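Local coordinates for protein aminopeptidase N (Francisella tularensis subsp. tularensis, PDB 5DLL) that is a zinc-dependent M1-family aminopeptidase that releases N-terminal amino acids from peptides and probably helps degrade intracellular peptides from protein breakdown, at residues Ala820-Lys831 / Asn856-Ser867. Residues are numbered along the deposited sequence; the frame is centred on the assembly and turned at random.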
loop_
_atom_site.group_PDB
_atom_site.type_symbol
_atom_site.label_atom_id
_atom_site.label_comp_id
_atom_site.label_asym_id
_atom_site.label_seq_id
_atom_site.Cartn_x
_atom_site.Cartn_y
_atom_site.Cartn_z
ATOM N N ALA A 820 1.842 14.165 16.974
ATOM C CA ALA A 820 0.967 15.309 17.246
ATOM C C ALA A 820 0.493 15.976 15.949
ATOM O O ALA A 820 -0.662 16.392 15.839
ATOM C CB ALA A 820 1.680 16.319 18.136
ATOM N N ALA A 821 1.390 16.062 14.970
ATOM C CA ALA A 821 1.078 16.657 13.673
ATOM C C ALA A 821 0.097 15.803 12.864
ATOM O O ALA A 821 -0.775 16.340 12.175
ATOM C CB ALA A 821 2.357 16.878 12.881
ATOM N N ARG A 822 0.251 14.479 12.941
ATOM C CA ARG A 822 -0.654 13.554 12.254
ATOM C C ARG A 822 -2.067 13.687 12.790
ATOM O O ARG A 822 -3.011 13.893 12.028
ATOM C CB ARG A 822 -0.196 12.099 12.401
ATOM C CG ARG A 822 0.971 11.711 11.509
ATOM C CD ARG A 822 1.020 10.202 11.320
ATOM N NE ARG A 822 2.314 9.739 10.814
ATOM C CZ ARG A 822 3.399 9.524 11.559
ATOM N NH1 ARG A 822 3.393 9.730 12.875
ATOM N NH2 ARG A 822 4.514 9.099 10.976
ATOM N N MET A 823 -2.207 13.591 14.109
ATOM C CA MET A 823 -3.519 13.700 14.743
ATOM C C MET A 823 -4.181 15.033 14.449
ATOM O O MET A 823 -5.402 15.138 14.505
ATOM C CB MET A 823 -3.421 13.498 16.258
ATOM C CG MET A 823 -3.075 12.078 16.677
ATOM S SD MET A 823 -4.041 10.805 15.828
ATOM C CE MET A 823 -2.908 10.311 14.530
ATOM N N ALA A 824 -3.372 16.045 14.148
ATOM C CA ALA A 824 -3.880 17.364 13.794
ATOM C C ALA A 824 -4.574 17.377 12.432
ATOM O O ALA A 824 -5.482 18.184 12.225
ATOM C CB ALA A 824 -2.762 18.397 13.837
ATOM N N ARG A 825 -4.167 16.491 11.518
ATOM C CA ARG A 825 -4.835 16.364 10.207
ATOM C C ARG A 825 -6.344 16.149 10.356
ATOM O O ARG A 825 -7.110 16.483 9.454
ATOM C CB ARG A 825 -4.243 15.225 9.362
ATOM C CG ARG A 825 -2.778 15.396 8.970
ATOM C CD ARG A 825 -2.465 14.718 7.640
ATOM N NE ARG A 825 -1.074 14.260 7.561
ATOM C CZ ARG A 825 -0.666 12.987 7.578
ATOM N NH1 ARG A 825 -1.528 11.973 7.658
ATOM N NH2 ARG A 825 0.634 12.717 7.505
ATOM N N ASN A 826 -6.756 15.590 11.495
ATOM C CA ASN A 826 -8.174 15.428 11.838
ATOM C C ASN A 826 -8.986 16.724 11.844
ATOM O O ASN A 826 -10.212 16.683 11.732
ATOM C CB ASN A 826 -8.317 14.757 13.214
ATOM C CG ASN A 826 -8.031 13.264 13.179
ATOM O OD1 ASN A 826 -8.661 12.516 12.433
ATOM N ND2 ASN A 826 -7.093 12.824 14.002
ATOM N N LEU A 827 -8.309 17.860 12.000
ATOM C CA LEU A 827 -8.962 19.169 12.086
ATOM C C LEU A 827 -8.801 20.019 10.824
ATOM O O LEU A 827 -9.425 21.072 10.713
ATOM C CB LEU A 827 -8.397 19.941 13.285
ATOM C CG LEU A 827 -8.770 19.380 14.660
ATOM C CD1 LEU A 827 -7.805 19.883 15.721
ATOM C CD2 LEU A 827 -10.207 19.732 15.025
ATOM N N MET A 828 -7.996 19.552 9.869
ATOM C CA MET A 828 -7.558 20.382 8.741
ATOM C C MET A 828 -8.448 20.274 7.495
ATOM O O MET A 828 -8.131 20.861 6.461
ATOM C CB MET A 828 -6.104 20.042 8.387
ATOM C CG MET A 828 -5.186 19.986 9.605
ATOM S SD MET A 828 -3.403 19.957 9.300
ATOM C CE MET A 828 -3.287 18.973 7.804
ATOM N N SER A 829 -9.561 19.545 7.598
ATOM C CA SER A 829 -10.529 19.423 6.497
ATOM C C SER A 829 -11.635 20.493 6.519
ATOM O O SER A 829 -12.515 20.490 5.665
ATOM C CB SER A 829 -11.173 18.036 6.527
ATOM O OG SER A 829 -10.191 17.029 6.407
ATOM N N TRP A 830 -11.572 21.404 7.487
ATOM C CA TRP A 830 -12.589 22.449 7.707
ATOM C C TRP A 830 -13.219 23.117 6.456
ATOM O O TRP A 830 -14.363 23.572 6.515
ATOM C CB TRP A 830 -12.010 23.527 8.641
ATOM C CG TRP A 830 -10.809 24.235 8.079
ATOM C CD1 TRP A 830 -9.495 23.928 8.294
ATOM C CD2 TRP A 830 -10.816 25.370 7.203
ATOM N NE1 TRP A 830 -8.685 24.803 7.607
ATOM C CE2 TRP A 830 -9.472 25.697 6.927
ATOM C CE3 TRP A 830 -11.830 26.142 6.625
ATOM C CZ2 TRP A 830 -9.120 26.768 6.100
ATOM C CZ3 TRP A 830 -11.478 27.200 5.802
ATOM C CH2 TRP A 830 -10.136 27.505 5.549
ATOM N N LYS A 831 -12.482 23.193 5.345
ATOM C CA LYS A 831 -13.040 23.700 4.080
ATOM C C LYS A 831 -14.259 22.914 3.580
ATOM O O LYS A 831 -15.149 23.481 2.948
ATOM C CB LYS A 831 -11.980 23.698 2.974
ATOM C CG LYS A 831 -11.018 24.868 3.025
ATOM C CD LYS A 831 -10.189 24.947 1.754
ATOM C CE LYS A 831 -9.435 26.262 1.665
ATOM N NZ LYS A 831 -8.774 26.420 0.342
ATOM N N ASN A 856 7.211 22.240 14.207
ATOM C CA ASN A 856 6.540 21.311 13.284
ATOM C C ASN A 856 5.018 21.504 13.250
ATOM O O ASN A 856 4.434 21.753 12.189
ATOM C CB ASN A 856 6.890 19.857 13.673
ATOM C CG ASN A 856 6.422 18.828 12.647
ATOM O OD1 ASN A 856 6.038 19.167 11.527
ATOM N ND2 ASN A 856 6.464 17.554 13.031
ATOM N N VAL A 857 4.398 21.406 14.421
ATOM C CA VAL A 857 2.949 21.535 14.576
ATOM C C VAL A 857 2.452 22.956 14.287
ATOM O O VAL A 857 1.408 23.132 13.652
ATOM C CB VAL A 857 2.521 21.125 16.004
ATOM C CG1 VAL A 857 1.062 21.476 16.268
ATOM C CG2 VAL A 857 2.780 19.640 16.226
ATOM N N PHE A 858 3.188 23.960 14.772
ATOM C CA PHE A 858 2.861 25.365 14.513
ATOM C C PHE A 858 2.814 25.663 13.013
ATOM O O PHE A 858 1.936 26.388 12.555
ATOM C CB PHE A 858 3.871 26.304 15.199
ATOM C CG PHE A 858 3.550 27.766 15.026
ATOM C CD1 PHE A 858 2.681 28.409 15.899
ATOM C CD2 PHE A 858 4.095 28.493 13.975
ATOM C CE1 PHE A 858 2.363 29.747 15.729
ATOM C CE2 PHE A 858 3.779 29.832 13.799
ATOM C CZ PHE A 858 2.910 30.459 14.678
ATOM N N GLU A 859 3.758 25.103 12.259
ATOM C CA GLU A 859 3.868 25.341 10.813
ATOM C C GLU A 859 2.690 24.732 10.055
ATOM O O GLU A 859 2.032 25.405 9.263
ATOM C CB GLU A 859 5.176 24.749 10.264
ATOM C CG GLU A 859 6.452 25.302 10.893
ATOM C CD GLU A 859 7.160 26.334 10.038
ATOM O OE1 GLU A 859 7.307 27.486 10.501
ATOM O OE2 GLU A 859 7.579 25.990 8.912
ATOM N N ILE A 860 2.429 23.454 10.312
ATOM C CA ILE A 860 1.378 22.718 9.610
ATOM C C ILE A 860 -0.003 23.317 9.897
ATOM O O ILE A 860 -0.766 23.596 8.971
ATOM C CB ILE A 860 1.418 21.212 9.969
ATOM C CG1 ILE A 860 2.699 20.580 9.409
ATOM C CG2 ILE A 860 0.204 20.481 9.410
ATOM C CD1 ILE A 860 3.019 19.210 9.969
ATOM N N VAL A 861 -0.310 23.524 11.175
ATOM C CA VAL A 861 -1.584 24.123 11.585
ATOM C C VAL A 861 -1.776 25.505 10.960
ATOM O O VAL A 861 -2.855 25.827 10.467
ATOM C CB VAL A 861 -1.692 24.206 13.123
ATOM C CG1 VAL A 861 -2.790 25.164 13.556
ATOM C CG2 VAL A 861 -1.949 22.824 13.701
ATOM N N SER A 862 -0.726 26.318 10.982
ATOM C CA SER A 862 -0.765 27.634 10.351
ATOM C C SER A 862 -1.105 27.514 8.869
ATOM O O SER A 862 -1.918 28.280 8.350
ATOM C CB SER A 862 0.575 28.358 10.527
ATOM O OG SER A 862 0.823 28.651 11.893
ATOM N N LYS A 863 -0.495 26.534 8.207
ATOM C CA LYS A 863 -0.639 26.349 6.762
ATOM C C LYS A 863 -2.079 26.038 6.322
ATOM O O LYS A 863 -2.547 26.582 5.321
ATOM C CB LYS A 863 0.310 25.256 6.262
ATOM C CG LYS A 863 0.636 25.367 4.784
ATOM C CD LYS A 863 1.317 24.113 4.268
ATOM C CE LYS A 863 1.552 24.201 2.772
ATOM N NZ LYS A 863 1.989 22.893 2.217
ATOM N N SER A 864 -2.777 25.174 7.061
ATOM C CA SER A 864 -4.177 24.852 6.735
ATOM C C SER A 864 -5.145 25.971 7.134
ATOM O O SER A 864 -6.218 26.078 6.554
ATOM C CB SER A 864 -4.623 23.526 7.364
ATOM O OG SER A 864 -5.187 23.721 8.647
ATOM N N LEU A 865 -4.779 26.788 8.121
ATOM C CA LEU A 865 -5.589 27.956 8.483
ATOM C C LEU A 865 -5.517 29.052 7.420
ATOM O O LEU A 865 -6.509 29.742 7.174
ATOM C CB LEU A 865 -5.173 28.527 9.845
ATOM C CG LEU A 865 -5.689 27.789 11.088
ATOM C CD1 LEU A 865 -4.993 28.297 12.346
ATOM C CD2 LEU A 865 -7.204 27.920 11.213
ATOM N N GLU A 866 -4.350 29.209 6.798
ATOM C CA GLU A 866 -4.154 30.242 5.772
ATOM C C GLU A 866 -4.555 29.780 4.369
ATOM O O GLU A 866 -4.748 30.609 3.479
ATOM C CB GLU A 866 -2.701 30.743 5.765
ATOM C CG GLU A 866 -1.675 29.779 5.173
ATOM C CD GLU A 866 -0.291 30.393 5.023
ATOM O OE1 GLU A 866 -0.019 31.442 5.648
ATOM O OE2 GLU A 866 0.532 29.820 4.276
ATOM N N SER A 867 -4.673 28.467 4.174
ATOM C CA SER A 867 -4.985 27.904 2.859
ATOM C C SER A 867 -6.291 28.453 2.283
ATOM O O SER A 867 -6.396 28.678 1.078
ATOM C CB SER A 867 -5.061 26.378 2.942
ATOM O OG SER A 867 -6.106 25.967 3.806
ATOM O OXT SER A 867 -7.268 28.687 2.999
#
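Trp830 reaches over to the last turn of helix 855-866 and donates its indole NE1 to the backbone O of Ser864 at 3.0 Å. The oxygen lies in the indole plane, yet the N-H...O angle is bent, 131°, and NE1 stands above the carbonyl plane. From the opposite face of that carbonyl, Ser867 OG donates to the same Ser864 O (2.8 Å). The ring gets there with CG lodged between the backbone N and the carbonyl carbon (chi1 62°). Closer to the helix starts, the packing is close and apolar, at ordinary van der Waals distance: Ala821 CB lies 3.8 Å from Ile860 CD1, and the CB of Ala820 meets CG2 of Val857. Between the two regions Met828 lays its SD 3.6 Å from Ile860 CG2, while its CB rests against Ser864 OG. Helix 835-849, from the connection between the segments, also touches Val857, Ser864 and Trp830, packing the closing helices of the C-terminal ARM-like domain together. The looser side is at the chain terminus, where exposed Lys831 stretches toward the Ser867 carboxylate; its NZ makes a weak hydrogen bond to Ser867 O (3.4 Å) and a long salt bridge to OXT. The indole N-H thus ties the last turn to segment 820-831 and the seryl hydroxyl holds the terminal residue back against the same carbonyl, with the lysine probably adding a modest, solvent-screened attraction.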